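Local coordinates for uncharacterized protein (Pyrococcus furiosus, PDB 4XLZ) that probably removes an acetyl group from N,N'-diacetylchitobiose, as a metal-dependent deacetylase of carbohydrate esterase family 14, at residues P39-C44 against Y64-D69; I87-E92 against I104-Y109; R110-P115 against E146-H151; F137-W142 against R152-L157. One frame throughout, in Å; residues are numbered along the deposited sequence.

Contacts 1 and 3 are buried and share the cadmium ion: contact 1 supplies His40 and Asp43, contact 3 His151. Their chemistry is largely polar, with metal bonds and with N-H groups and a threonine hydroxyl held by carboxylates or carbonyls, though contact 1 adds a sulfur-aromatic contact. Contacts 2 and 4 are only partly buried. No hydrogen bond crosses either of them, and aromatic rings carry both, under a guanidinium in contact 2 and against a proline and a tryptophan in contact 4. Contacts 1 and 2 draw on neighbouring strands of one parallel sheet, which contact 4 also reaches through strand 135-139; contacts 3 and 4 share helix 149-164.

Contact 1 of 4, residues P39-C44 against Y64-D69; sequences PHPDDC and YICMTD. With CD (cadmium ion), chain G.
One face of the Tyr64 ring is taken by Cys44. Cys44 SG lies 4.0 Å from the centroid of the Tyr64 ring and 12° off its normal, a sulfur-aromatic contact, while Cys44 CB comes within 3.5 Å of Tyr64 CZ over the same ring. The imidazole of His40 has Pro39 CB over one face and meets Thr68 obliquely, CD2 of His40 standing 3.0 Å from Thr68 OG1. Thr68 chi1 of 76° swings OG1 between its own backbone N and carbonyl carbon, from where it donates to Pro39 O at 2.8 Å, tilted out of the carbonyl plane with a C=O...donor angle of 139°. Thr68 N adds a weak bond to the same oxygen. In this beta-alpha-beta unit, His40 comes from the loop after strand 33-38 and Asp43 from the first turn of helix 43-57. His40 ND1 binds the cadmium ion at 2.3 Å, Asp43 chelates it with both carboxylate oxygens, and His151 joins them. His40 NE2 is hydrogen-bonded to Asp150. Within the type II turn from His40 to Asp43, His40 N also donates to the anti lone pair of Asp43 OD2, at 2.9 Å. Cys66 SG lies 3.4 Å from Pro41 N.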
loop_
_atom_site.group_PDB
_atom_site.type_symbol
_atom_site.label_atom_id
_atom_site.label_comp_id
_atom_site.label_asym_id
_atom_site.label_seq_id
_atom_site.Cartn_x
_atom_site.Cartn_y
_atom_site.Cartn_z
ATOM N N PRO A 39 11.915 14.701 13.105
ATOM C CA PRO A 39 11.910 13.383 12.408
ATOM C C PRO A 39 12.632 12.296 13.159
ATOM O O PRO A 39 12.132 11.157 13.246
ATOM C CB PRO A 39 12.642 13.692 11.039
ATOM C CG PRO A 39 12.397 15.165 10.770
ATOM C CD PRO A 39 12.378 15.851 12.253
ATOM N N HIS A 40 13.835 12.680 13.753
ATOM C CA HIS A 40 14.661 11.713 14.492
ATOM C C HIS A 40 15.056 12.376 15.819
ATOM O O HIS A 40 14.961 13.580 15.953
ATOM C CB HIS A 40 15.997 11.506 13.677
ATOM C CG HIS A 40 15.722 11.065 12.285
ATOM N ND1 HIS A 40 16.117 11.868 11.213
ATOM C CD2 HIS A 40 15.220 9.908 11.789
ATOM C CE1 HIS A 40 15.800 11.210 10.090
ATOM N NE2 HIS A 40 15.259 10.023 10.408
ATOM N N PRO A 41 15.473 11.496 16.767
ATOM C CA PRO A 41 15.982 12.056 18.050
ATOM C C PRO A 41 17.302 12.909 17.678
ATOM O O PRO A 41 18.186 12.455 16.962
ATOM C CB PRO A 41 16.459 10.787 18.803
ATOM C CG PRO A 41 15.607 9.665 18.206
ATOM C CD PRO A 41 15.587 10.042 16.711
ATOM N N ASP A 42 17.208 14.125 18.067
ATOM C CA ASP A 42 18.230 15.169 17.920
ATOM C C ASP A 42 17.880 16.250 16.970
ATOM O O ASP A 42 18.473 17.302 17.007
ATOM C CB ASP A 42 19.671 14.697 17.686
ATOM C CG ASP A 42 19.985 14.202 16.241
ATOM O OD1 ASP A 42 19.284 14.584 15.271
ATOM O OD2 ASP A 42 21.017 13.453 16.037
ATOM N N ASP A 43 16.784 16.062 16.174
ATOM C CA ASP A 43 16.563 17.174 15.263
ATOM C C ASP A 43 16.009 18.477 15.864
ATOM O O ASP A 43 16.278 19.566 15.356
ATOM C CB ASP A 43 15.496 16.757 14.114
ATOM C CG ASP A 43 16.090 15.867 13.097
ATOM O OD1 ASP A 43 17.176 16.292 12.485
ATOM O OD2 ASP A 43 15.666 14.712 12.870
ATOM N N CYS A 44 15.231 18.403 16.940
ATOM C CA CYS A 44 14.805 19.649 17.631
ATOM C C CYS A 44 16.073 20.388 18.176
ATOM O O CYS A 44 16.107 21.607 18.000
ATOM C CB CYS A 44 13.868 19.297 18.811
ATOM S SG CYS A 44 12.223 18.861 18.181
ATOM N N TYR A 64 7.923 17.709 22.811
ATOM C CA TYR A 64 8.440 17.132 21.487
ATOM C C TYR A 64 7.458 16.028 21.051
ATOM O O TYR A 64 6.884 15.285 21.862
ATOM C CB TYR A 64 9.727 16.405 21.687
ATOM C CG TYR A 64 10.939 17.313 21.900
ATOM C CD1 TYR A 64 10.876 18.695 21.932
ATOM C CD2 TYR A 64 12.128 16.634 22.056
ATOM C CE1 TYR A 64 12.111 19.477 22.102
ATOM C CE2 TYR A 64 13.365 17.369 22.217
ATOM C CZ TYR A 64 13.256 18.717 22.245
ATOM O OH TYR A 64 14.426 19.475 22.451
ATOM N N ILE A 65 7.325 15.968 19.705
ATOM C CA ILE A 65 6.865 14.702 19.080
ATOM C C ILE A 65 8.028 14.199 18.219
ATOM O O ILE A 65 8.486 15.015 17.380
ATOM C CB ILE A 65 5.654 14.896 18.181
ATOM C CG1 ILE A 65 4.461 15.366 19.027
ATOM C CG2 ILE A 65 5.286 13.524 17.551
ATOM C CD1 ILE A 65 3.206 15.810 18.148
ATOM N N CYS A 66 8.495 13.011 18.481
ATOM C CA CYS A 66 9.585 12.430 17.668
ATOM C C CYS A 66 8.935 11.387 16.797
ATOM O O CYS A 66 8.369 10.407 17.242
ATOM C CB CYS A 66 10.673 11.864 18.615
ATOM S SG CYS A 66 12.152 11.446 17.632
HETATM N N MSE A 67 9.120 11.566 15.479
HETATM C CA MSE A 67 8.343 10.682 14.535
HETATM C C MSE A 67 8.903 9.296 14.429
HETATM O O MSE A 67 8.187 8.325 14.298
HETATM C CB MSE A 67 8.475 11.250 13.094
HETATM C CG MSE A 67 8.057 12.735 12.933
HETATM SE SE MSE A 67 6.175 13.034 13.462
HETATM C CE MSE A 67 5.327 12.059 12.086
ATOM N N THR A 68 10.242 9.127 14.566
ATOM C CA THR A 68 10.901 7.861 14.384
ATOM C C THR A 68 11.848 7.504 15.547
ATOM O O THR A 68 12.054 8.320 16.482
ATOM C CB THR A 68 11.706 7.717 13.066
ATOM O OG1 THR A 68 12.945 8.470 13.212
ATOM C CG2 THR A 68 10.962 8.228 11.844
ATOM N N ASP A 69 12.353 6.307 15.520
ATOM C CA ASP A 69 13.121 5.786 16.678
ATOM C C ASP A 69 14.633 5.923 16.445
ATOM O O ASP A 69 15.392 5.604 17.354
ATOM C CB ASP A 69 12.781 4.311 16.851
ATOM C CG ASP A 69 12.936 3.443 15.576
ATOM O OD1 ASP A 69 13.613 3.945 14.614
ATOM O OD2 ASP A 69 12.323 2.328 15.576
HETATM CD CD CD G . 17.158 13.944 11.271
HETATM O O HOH W 1 18.929 12.832 9.752
#

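Contact 2 of 4, residues I87-E92 against I104-Y109; sequences IRRREE and IYWLNY
The carboxylate of Glu92, whose aliphatic part touches Trp106 and Ile104, is held from beyond the two segments: OE1 accepts from Asp42 N, and OE2 has a weak hydrogen bond with His215 NE2. Arg89 lies over one face of the Trp106 indole. Its guanidinium stacks flat on the ring with the planes 25° apart, and CZ of Arg89 sits 4.0 Å from the centroid of the five-membered ring of Trp106, 11° off the normal, which is cation-pi geometry. The start of the side chain takes part as well: CG of Arg89 approaches CZ2 of Trp106 to 3.6 Å, and the bend at chi3 then carries the charged end across to the five-membered ring. This pairing belongs to a beta-alpha-beta crossover, strand 61-68, helix 81-99 and strand 103-109, in which the local axes of 87-92 and 104-109 run antiparallel at 158° and 11.4 Å apart. Glu92 meets the indole at its edge, CB standing 3.6 Å from CH2 of Trp106. Its CG packs on Ile104 CD1 at 3.7 Å. Ile104 CG2 covers the face of Trp106 opposite Arg89, so the indole is sandwiched between a charged group and an aliphatic branch. His82 of the second subunit packs on Arg89. Asn172 of the third subunit donates to Trp106 O.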
loop_
_atom_site.group_PDB
_atom_site.type_symbol
_atom_site.label_atom_id
_atom_site.label_comp_id
_atom_site.label_asym_id
_atom_site.label_seq_id
_atom_site.Cartn_x
_atom_site.Cartn_y
_atom_site.Cartn_z
ATOM N N ILE A 87 19.262 3.379 23.170
ATOM C CA ILE A 87 20.303 4.361 23.545
ATOM C C ILE A 87 19.873 5.772 23.180
ATOM O O ILE A 87 19.996 6.774 23.951
ATOM C CB ILE A 87 21.607 4.028 22.816
ATOM C CG1 ILE A 87 22.251 2.757 23.422
ATOM C CG2 ILE A 87 22.600 5.242 22.778
ATOM C CD1 ILE A 87 23.303 2.135 22.502
ATOM N N ARG A 88 19.270 5.951 21.973
ATOM C CA ARG A 88 18.838 7.271 21.579
ATOM C C ARG A 88 17.695 7.887 22.329
ATOM O O ARG A 88 17.583 9.146 22.438
ATOM C CB ARG A 88 18.526 7.269 20.056
ATOM C CG ARG A 88 19.837 6.960 19.287
ATOM C CD ARG A 88 19.636 7.082 17.713
ATOM N NE ARG A 88 19.457 8.477 17.353
ATOM C CZ ARG A 88 19.426 8.910 16.040
ATOM N NH1 ARG A 88 19.486 7.935 15.106
ATOM N NH2 ARG A 88 19.293 10.215 15.757
ATOM N N ARG A 89 16.795 7.013 22.928
ATOM C CA ARG A 89 15.756 7.574 23.768
ATOM C C ARG A 89 16.386 8.219 25.026
ATOM O O ARG A 89 15.972 9.329 25.374
ATOM C CB ARG A 89 14.822 6.401 24.154
ATOM C CG ARG A 89 13.760 7.016 25.033
ATOM C CD ARG A 89 13.008 5.841 25.591
ATOM N NE ARG A 89 12.376 5.222 24.406
ATOM C CZ ARG A 89 11.056 5.133 24.201
ATOM N NH1 ARG A 89 10.161 5.549 25.176
ATOM N NH2 ARG A 89 10.683 4.603 23.037
ATOM N N ARG A 90 17.363 7.505 25.560
ATOM C CA ARG A 90 18.015 8.112 26.766
ATOM C C ARG A 90 18.825 9.394 26.410
ATOM O O ARG A 90 18.782 10.370 27.152
ATOM C CB ARG A 90 18.960 7.090 27.347
ATOM C CG ARG A 90 18.173 5.876 27.830
ATOM C CD ARG A 90 18.939 4.582 27.957
ATOM N NE ARG A 90 18.091 3.501 28.558
ATOM C CZ ARG A 90 18.562 2.306 28.924
ATOM N NH1 ARG A 90 19.873 2.013 28.749
ATOM N NH2 ARG A 90 17.724 1.399 29.435
ATOM N N GLU A 91 19.490 9.355 25.239
ATOM C CA GLU A 91 20.167 10.611 24.757
ATOM C C GLU A 91 19.250 11.772 24.640
ATOM O O GLU A 91 19.511 12.881 25.013
ATOM C CB GLU A 91 20.839 10.352 23.427
ATOM C CG GLU A 91 22.028 9.420 23.639
ATOM C CD GLU A 91 22.768 8.951 22.418
ATOM O OE1 GLU A 91 23.901 8.322 22.525
ATOM O OE2 GLU A 91 22.233 9.099 21.258
ATOM N N GLU A 92 18.049 11.502 24.043
ATOM C CA GLU A 92 17.115 12.605 23.929
ATOM C C GLU A 92 16.559 13.122 25.267
ATOM O O GLU A 92 16.327 14.307 25.439
ATOM C CB GLU A 92 15.893 12.181 22.982
ATOM C CG GLU A 92 15.018 13.359 22.628
ATOM C CD GLU A 92 15.649 14.308 21.603
ATOM O OE1 GLU A 92 15.335 14.318 20.398
ATOM O OE2 GLU A 92 16.435 15.214 22.002
ATOM N N ILE A 104 8.055 14.170 25.985
ATOM C CA ILE A 104 8.367 13.735 24.561
ATOM C C ILE A 104 7.329 12.638 24.258
ATOM O O ILE A 104 7.181 11.642 25.026
ATOM C CB ILE A 104 9.750 13.119 24.483
ATOM C CG1 ILE A 104 10.858 14.194 24.868
ATOM C CG2 ILE A 104 9.969 12.671 23.022
ATOM C CD1 ILE A 104 12.227 13.491 25.127
ATOM N N TYR A 105 6.601 12.807 23.125
ATOM C CA TYR A 105 5.815 11.679 22.568
ATOM C C TYR A 105 6.623 10.960 21.494
ATOM O O TYR A 105 7.130 11.680 20.587
ATOM C CB TYR A 105 4.556 12.200 21.872
ATOM C CG TYR A 105 3.525 12.776 22.802
ATOM C CD1 TYR A 105 3.569 14.132 23.245
ATOM C CD2 TYR A 105 2.427 11.988 23.177
ATOM C CE1 TYR A 105 2.537 14.624 24.076
ATOM C CE2 TYR A 105 1.437 12.487 24.009
ATOM C CZ TYR A 105 1.493 13.776 24.413
ATOM O OH TYR A 105 0.452 14.297 25.219
ATOM N N TRP A 106 6.754 9.703 21.596
ATOM C CA TRP A 106 7.544 8.889 20.655
ATOM C C TRP A 106 6.591 8.151 19.768
ATOM O O TRP A 106 5.839 7.254 20.224
ATOM C CB TRP A 106 8.383 7.832 21.401
ATOM C CG TRP A 106 9.407 8.463 22.364
ATOM C CD1 TRP A 106 9.226 8.665 23.717
ATOM C CD2 TRP A 106 10.673 8.936 22.020
ATOM N NE1 TRP A 106 10.477 9.180 24.247
ATOM C CE2 TRP A 106 11.300 9.375 23.188
ATOM C CE3 TRP A 106 11.354 8.989 20.807
ATOM C CZ2 TRP A 106 12.640 9.861 23.191
ATOM C CZ3 TRP A 106 12.705 9.477 20.752
ATOM C CH2 TRP A 106 13.288 9.900 21.978
ATOM N N LEU A 107 6.514 8.491 18.499
ATOM C CA LEU A 107 5.564 7.713 17.617
ATOM C C LEU A 107 6.109 6.396 17.262
ATOM O O LEU A 107 5.332 5.490 16.856
ATOM C CB LEU A 107 5.319 8.494 16.296
ATOM C CG LEU A 107 4.679 9.859 16.482
ATOM C CD1 LEU A 107 4.146 10.300 15.090
ATOM C CD2 LEU A 107 3.478 9.937 17.475
ATOM N N ASN A 108 7.465 6.184 17.325
ATOM C CA ASN A 108 8.126 4.910 17.130
ATOM C C ASN A 108 8.027 4.282 15.720
ATOM O O ASN A 108 8.317 3.147 15.587
ATOM C CB ASN A 108 7.643 3.819 18.179
ATOM C CG ASN A 108 8.107 4.161 19.659
ATOM O OD1 ASN A 108 7.275 4.199 20.564
ATOM N ND2 ASN A 108 9.241 4.326 19.796
ATOM N N TYR A 109 7.752 5.129 14.761
ATOM C CA TYR A 109 7.938 4.573 13.376
ATOM C C TYR A 109 9.453 4.303 13.153
ATOM O O TYR A 109 10.304 5.020 13.743
ATOM C CB TYR A 109 7.379 5.576 12.284
ATOM C CG TYR A 109 5.852 5.647 12.420
ATOM C CD1 TYR A 109 5.103 4.625 11.860
ATOM C CD2 TYR A 109 5.266 6.722 13.025
ATOM C CE1 TYR A 109 3.708 4.603 11.995
ATOM C CE2 TYR A 109 3.813 6.775 13.123
ATOM C CZ TYR A 109 3.128 5.680 12.653
ATOM O OH TYR A 109 1.749 5.715 12.871
#

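Contact 3 of 4, residues R110-P115 against E146-H151. With CD (cadmium ion), chain G.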
loop_
_atom_site.group_PDB
_atom_site.type_symbol
_atom_site.label_atom_id
_atom_site.label_comp_id
_atom_site.label_asym_id
_atom_site.label_seq_id
_atom_site.Cartn_x
_atom_site.Cartn_y
_atom_site.Cartn_z
ATOM N N ARG A 110 9.766 3.279 12.399
ATOM C CA ARG A 110 11.188 2.980 12.255
ATOM C C ARG A 110 11.835 4.039 11.339
ATOM O O ARG A 110 11.352 4.436 10.293
ATOM C CB ARG A 110 11.411 1.600 11.645
ATOM C CG ARG A 110 12.952 1.275 11.637
ATOM C CD ARG A 110 13.166 -0.237 11.228
ATOM N NE ARG A 110 12.650 -1.110 12.363
ATOM C CZ ARG A 110 12.578 -2.437 12.265
ATOM N NH1 ARG A 110 12.932 -3.050 11.131
ATOM N NH2 ARG A 110 12.119 -3.158 13.282
ATOM N N ASP A 111 13.018 4.475 11.780
ATOM C CA ASP A 111 13.878 5.375 10.954
ATOM C C ASP A 111 14.088 4.818 9.580
ATOM O O ASP A 111 14.350 3.643 9.399
ATOM C CB ASP A 111 15.217 5.359 11.778
ATOM C CG ASP A 111 16.258 6.252 11.247
ATOM O OD1 ASP A 111 16.121 7.072 10.320
ATOM O OD2 ASP A 111 17.388 6.147 11.887
ATOM N N THR A 112 13.886 5.736 8.616
ATOM C CA THR A 112 13.984 5.499 7.134
ATOM C C THR A 112 12.665 4.900 6.619
ATOM O O THR A 112 12.565 4.655 5.403
ATOM C CB THR A 112 15.153 4.654 6.591
ATOM O OG1 THR A 112 15.098 3.276 6.954
ATOM C CG2 THR A 112 16.533 5.324 7.094
ATOM N N GLU A 113 11.693 4.692 7.523
ATOM C CA GLU A 113 10.435 3.978 7.172
ATOM C C GLU A 113 9.305 4.827 7.688
ATOM O O GLU A 113 8.148 4.242 7.811
ATOM C CB GLU A 113 10.405 2.559 7.772
ATOM C CG GLU A 113 11.713 1.778 7.331
ATOM C CD GLU A 113 11.724 0.330 7.697
ATOM O OE1 GLU A 113 12.699 -0.343 7.322
ATOM O OE2 GLU A 113 10.783 -0.156 8.492
ATOM N N LEU A 114 9.382 6.117 7.873
ATOM C CA LEU A 114 8.207 6.907 8.264
ATOM C C LEU A 114 7.162 6.885 7.145
ATOM O O LEU A 114 7.525 7.392 6.074
ATOM C CB LEU A 114 8.677 8.351 8.572
ATOM C CG LEU A 114 7.496 9.263 8.993
ATOM C CD1 LEU A 114 6.807 8.777 10.365
ATOM C CD2 LEU A 114 8.006 10.714 9.188
ATOM N N PRO A 115 5.957 6.417 7.348
ATOM C CA PRO A 115 5.001 6.513 6.228
ATOM C C PRO A 115 4.565 7.885 5.937
ATOM O O PRO A 115 4.578 8.778 6.815
ATOM C CB PRO A 115 3.791 5.672 6.734
ATOM C CG PRO A 115 4.353 4.827 7.914
ATOM C CD PRO A 115 5.440 5.694 8.535
ATOM N N GLU A 146 16.845 18.510 0.071
ATOM C CA GLU A 146 16.626 17.625 1.208
ATOM C C GLU A 146 16.370 16.219 0.722
ATOM O O GLU A 146 15.326 15.998 0.065
ATOM C CB GLU A 146 15.492 18.123 2.090
ATOM C CG GLU A 146 15.199 17.174 3.252
ATOM C CD GLU A 146 16.467 16.834 4.095
ATOM O OE1 GLU A 146 16.908 17.839 4.728
ATOM O OE2 GLU A 146 16.887 15.670 4.067
ATOM N N SER A 147 17.228 15.275 1.026
ATOM C CA SER A 147 17.200 13.946 0.439
ATOM C C SER A 147 16.661 12.865 1.416
ATOM O O SER A 147 16.628 11.677 1.036
ATOM C CB SER A 147 18.573 13.531 0.008
ATOM O OG SER A 147 18.922 14.501 -1.058
ATOM N N HIS A 148 16.296 13.287 2.666
ATOM C CA HIS A 148 15.861 12.222 3.622
ATOM C C HIS A 148 14.291 12.240 3.621
ATOM O O HIS A 148 13.664 13.223 4.025
ATOM C CB HIS A 148 16.360 12.601 5.050
ATOM C CG HIS A 148 16.386 11.374 5.929
ATOM N ND1 HIS A 148 15.325 10.473 6.008
ATOM C CD2 HIS A 148 17.387 10.845 6.678
ATOM C CE1 HIS A 148 15.668 9.451 6.777
ATOM N NE2 HIS A 148 16.948 9.653 7.196
ATOM N N PRO A 149 13.744 11.109 3.208
ATOM C CA PRO A 149 12.221 11.078 3.091
ATOM C C PRO A 149 11.606 11.283 4.491
ATOM O O PRO A 149 10.530 11.869 4.606
ATOM C CB PRO A 149 11.920 9.658 2.596
ATOM C CG PRO A 149 13.151 8.819 2.924
ATOM C CD PRO A 149 14.352 9.833 2.746
ATOM N N ASP A 150 12.300 10.861 5.604
ATOM C CA ASP A 150 11.660 11.086 6.909
ATOM C C ASP A 150 11.556 12.594 7.153
ATOM O O ASP A 150 10.668 13.052 7.874
ATOM C CB ASP A 150 12.524 10.505 8.079
ATOM C CG ASP A 150 12.601 8.998 8.105
ATOM O OD1 ASP A 150 13.468 8.439 8.824
ATOM O OD2 ASP A 150 11.817 8.251 7.416
ATOM N N HIS A 151 12.551 13.398 6.721
ATOM C CA HIS A 151 12.437 14.839 6.962
ATOM C C HIS A 151 11.335 15.477 6.103
ATOM O O HIS A 151 10.545 16.262 6.642
ATOM C CB HIS A 151 13.823 15.472 6.599
ATOM C CG HIS A 151 14.777 15.392 7.762
ATOM N ND1 HIS A 151 15.401 16.522 8.235
ATOM C CD2 HIS A 151 15.066 14.354 8.590
ATOM C CE1 HIS A 151 16.138 16.146 9.325
ATOM N NE2 HIS A 151 16.010 14.840 9.501
HETATM CD CD CD G . 17.158 13.944 11.271
HETATM O O HOH W 2 18.222 8.040 9.008
HETATM O O HOH W 3 10.113 8.084 5.251
HETATM O O HOH W 1 18.929 12.832 9.752
#
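Asp150 turns its carboxylate to the type II turn from Arg110 to Glu113. Within that turn, Thr112 N reaches the syn lone pair of OD1 of Asp150 at 2.7 Å, with an N-H...O angle of 158°; the same oxygen also bonds His40 NE2. Leu114 N, just after the turn, meets Asp150 OD2 from above the carboxylate plane at a longer 3.3 Å, and water 3 links that oxygen to Leu114 O. Asp111 crosses Asp150 at about a right angle, the carboxylates 48° apart, which brings OD1 of each within 3.3 Å of the other, two acceptors without a bond between them. Asp111 OD2 accepts from Met72 N, while water 2 donates to Asp111 OD1 and also bonds His148 NE2 at the ring edge. His148 ND1 accepts from Asp150 N at 3.1 Å, capping helix 149-164. Asp150 thus ties the start of that helix, where His151 binds the cadmium ion, to the loop between strand 103-109 and helix 118-131, with Leu114 packed on Met67 and Thr68 of strand 61-68.

Contact 4 of 4, residues F137-W142 against R152-L157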
loop_
_atom_site.group_PDB
_atom_site.type_symbol
_atom_site.label_atom_id
_atom_site.label_comp_id
_atom_site.label_asym_id
_atom_site.label_seq_id
_atom_site.Cartn_x
_atom_site.Cartn_y
_atom_site.Cartn_z
ATOM N N PHE A 137 6.121 23.608 15.659
ATOM C CA PHE A 137 7.343 23.756 14.872
ATOM C C PHE A 137 7.615 22.408 14.151
ATOM O O PHE A 137 7.443 21.336 14.733
ATOM C CB PHE A 137 8.547 24.012 15.796
ATOM C CG PHE A 137 8.506 25.371 16.496
ATOM C CD1 PHE A 137 7.757 25.517 17.642
ATOM C CD2 PHE A 137 9.248 26.438 16.000
ATOM C CE1 PHE A 137 7.699 26.828 18.291
ATOM C CE2 PHE A 137 9.204 27.706 16.615
ATOM C CZ PHE A 137 8.438 27.902 17.795
ATOM N N ALA A 138 8.080 22.512 12.913
ATOM C CA ALA A 138 8.427 21.290 12.146
ATOM C C ALA A 138 9.455 21.664 11.071
ATOM O O ALA A 138 9.586 22.867 10.734
ATOM C CB ALA A 138 7.123 20.747 11.452
ATOM N N PRO A 139 10.123 20.666 10.462
ATOM C CA PRO A 139 11.010 21.002 9.321
ATOM C C PRO A 139 10.293 21.578 8.133
ATOM O O PRO A 139 9.145 21.173 7.888
ATOM C CB PRO A 139 11.649 19.641 8.918
ATOM C CG PRO A 139 11.534 18.792 10.239
ATOM C CD PRO A 139 10.170 19.239 10.821
ATOM N N ASP A 140 10.940 22.441 7.382
ATOM C CA ASP A 140 10.366 22.954 6.136
ATOM C C ASP A 140 10.515 21.851 5.081
ATOM O O ASP A 140 11.630 21.549 4.651
ATOM C CB ASP A 140 11.237 24.182 5.774
ATOM C CG ASP A 140 10.801 24.838 4.488
ATOM O OD1 ASP A 140 11.240 26.020 4.222
ATOM O OD2 ASP A 140 10.033 24.236 3.693
ATOM N N PRO A 141 9.393 21.282 4.610
ATOM C CA PRO A 141 9.566 20.150 3.649
ATOM C C PRO A 141 9.958 20.618 2.269
ATOM O O PRO A 141 10.318 19.710 1.503
ATOM C CB PRO A 141 8.075 19.574 3.650
ATOM C CG PRO A 141 7.195 20.854 3.863
ATOM C CD PRO A 141 7.993 21.661 4.962
ATOM N N TRP A 142 10.008 21.879 2.049
ATOM C CA TRP A 142 10.454 22.386 0.727
ATOM C C TRP A 142 11.925 22.792 0.786
ATOM O O TRP A 142 12.430 23.404 -0.212
ATOM C CB TRP A 142 9.663 23.623 0.355
ATOM C CG TRP A 142 8.175 23.227 0.154
ATOM C CD1 TRP A 142 7.644 22.544 -0.918
ATOM C CD2 TRP A 142 7.120 23.480 1.096
ATOM N NE1 TRP A 142 6.265 22.366 -0.695
ATOM C CE2 TRP A 142 5.928 22.945 0.521
ATOM C CE3 TRP A 142 7.059 24.184 2.297
ATOM C CZ2 TRP A 142 4.669 23.054 1.170
ATOM C CZ3 TRP A 142 5.820 24.229 2.999
ATOM C CH2 TRP A 142 4.658 23.687 2.396
ATOM N N ARG A 152 11.287 15.146 4.791
ATOM C CA ARG A 152 10.262 15.769 3.943
ATOM C C ARG A 152 8.844 15.342 4.473
ATOM O O ARG A 152 7.975 16.213 4.610
ATOM C CB ARG A 152 10.389 15.224 2.523
ATOM C CG ARG A 152 11.697 15.660 1.832
ATOM C CD ARG A 152 11.664 15.224 0.360
ATOM N NE ARG A 152 11.656 13.770 0.171
ATOM C CZ ARG A 152 12.616 13.029 -0.282
ATOM N NH1 ARG A 152 13.856 13.552 -0.506
ATOM N NH2 ARG A 152 12.439 11.737 -0.447
ATOM N N ARG A 153 8.726 14.070 4.782
ATOM C CA ARG A 153 7.403 13.612 5.253
ATOM C C ARG A 153 7.010 14.244 6.603
ATOM O O ARG A 153 5.809 14.583 6.785
ATOM C CB ARG A 153 7.353 12.109 5.327
ATOM C CG ARG A 153 7.430 11.470 3.889
ATOM C CD ARG A 153 7.617 9.979 3.945
ATOM N NE ARG A 153 7.544 9.501 2.575
ATOM C CZ ARG A 153 7.238 8.264 2.287
ATOM N NH1 ARG A 153 7.107 7.272 3.239
ATOM N NH2 ARG A 153 7.054 7.957 0.930
ATOM N N THR A 154 7.991 14.410 7.538
ATOM C CA THR A 154 7.591 15.058 8.762
ATOM C C THR A 154 7.048 16.427 8.519
ATOM O O THR A 154 6.046 16.870 9.166
ATOM C CB THR A 154 8.853 15.087 9.687
ATOM O OG1 THR A 154 9.223 13.766 10.037
ATOM C CG2 THR A 154 8.499 15.845 11.005
ATOM N N GLY A 155 7.733 17.223 7.635
ATOM C CA GLY A 155 7.259 18.579 7.383
ATOM C C GLY A 155 5.819 18.629 6.809
ATOM O O GLY A 155 5.001 19.380 7.298
ATOM N N PHE A 156 5.648 17.821 5.767
ATOM C CA PHE A 156 4.300 17.869 5.138
ATOM C C PHE A 156 3.256 17.344 6.080
ATOM O O PHE A 156 2.193 17.948 6.178
ATOM C CB PHE A 156 4.332 16.947 3.864
ATOM C CG PHE A 156 5.054 17.549 2.659
ATOM C CD1 PHE A 156 4.682 18.816 2.196
ATOM C CD2 PHE A 156 6.112 16.800 2.108
ATOM C CE1 PHE A 156 5.367 19.337 1.039
ATOM C CE2 PHE A 156 6.817 17.352 0.965
ATOM C CZ PHE A 156 6.422 18.625 0.465
ATOM N N LEU A 157 3.529 16.230 6.744
ATOM C CA LEU A 157 2.501 15.669 7.679
ATOM C C LEU A 157 2.207 16.641 8.822
ATOM O O LEU A 157 1.056 16.720 9.282
ATOM C CB LEU A 157 2.954 14.365 8.234
ATOM C CG LEU A 157 3.082 13.192 7.193
ATOM C CD1 LEU A 157 3.913 12.013 7.856
ATOM C CD2 LEU A 157 1.655 12.670 6.816
#
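The turn that ends strand 135-139 is an Asx turn, and it lays Pro141 and Trp142 against helix 149-164 at Gly155 and Phe156. Trp142 N donates to Asp140 OD2 at 2.9 Å, approaching from above the carboxylate plane, which holds the turn in shape. Pro141 then sits over the centre of the Phe156 ring: CB of Pro141 is 3.5 Å from the ring centroid and 2° off the normal, a CH-pi contact. Trp142 and Phe156 form a T-shaped pair with planes at 89°. The edge of Phe156 points to the indole face, its CE1 3.6 Å from Trp142 NE1. Closer to the sheet, Pro139 O comes within 3.2 Å of Gly155 CA, where glycine lets backbone meet backbone, and Pro139 CD touches Thr154 CG2 at 3.8 Å. Arg152 of the fifth subunit lies against Phe156 in a cation-pi contact. With no hydrogen bond between the two segments, the strand end is held to the helix by the fit of proline and aromatic surfaces.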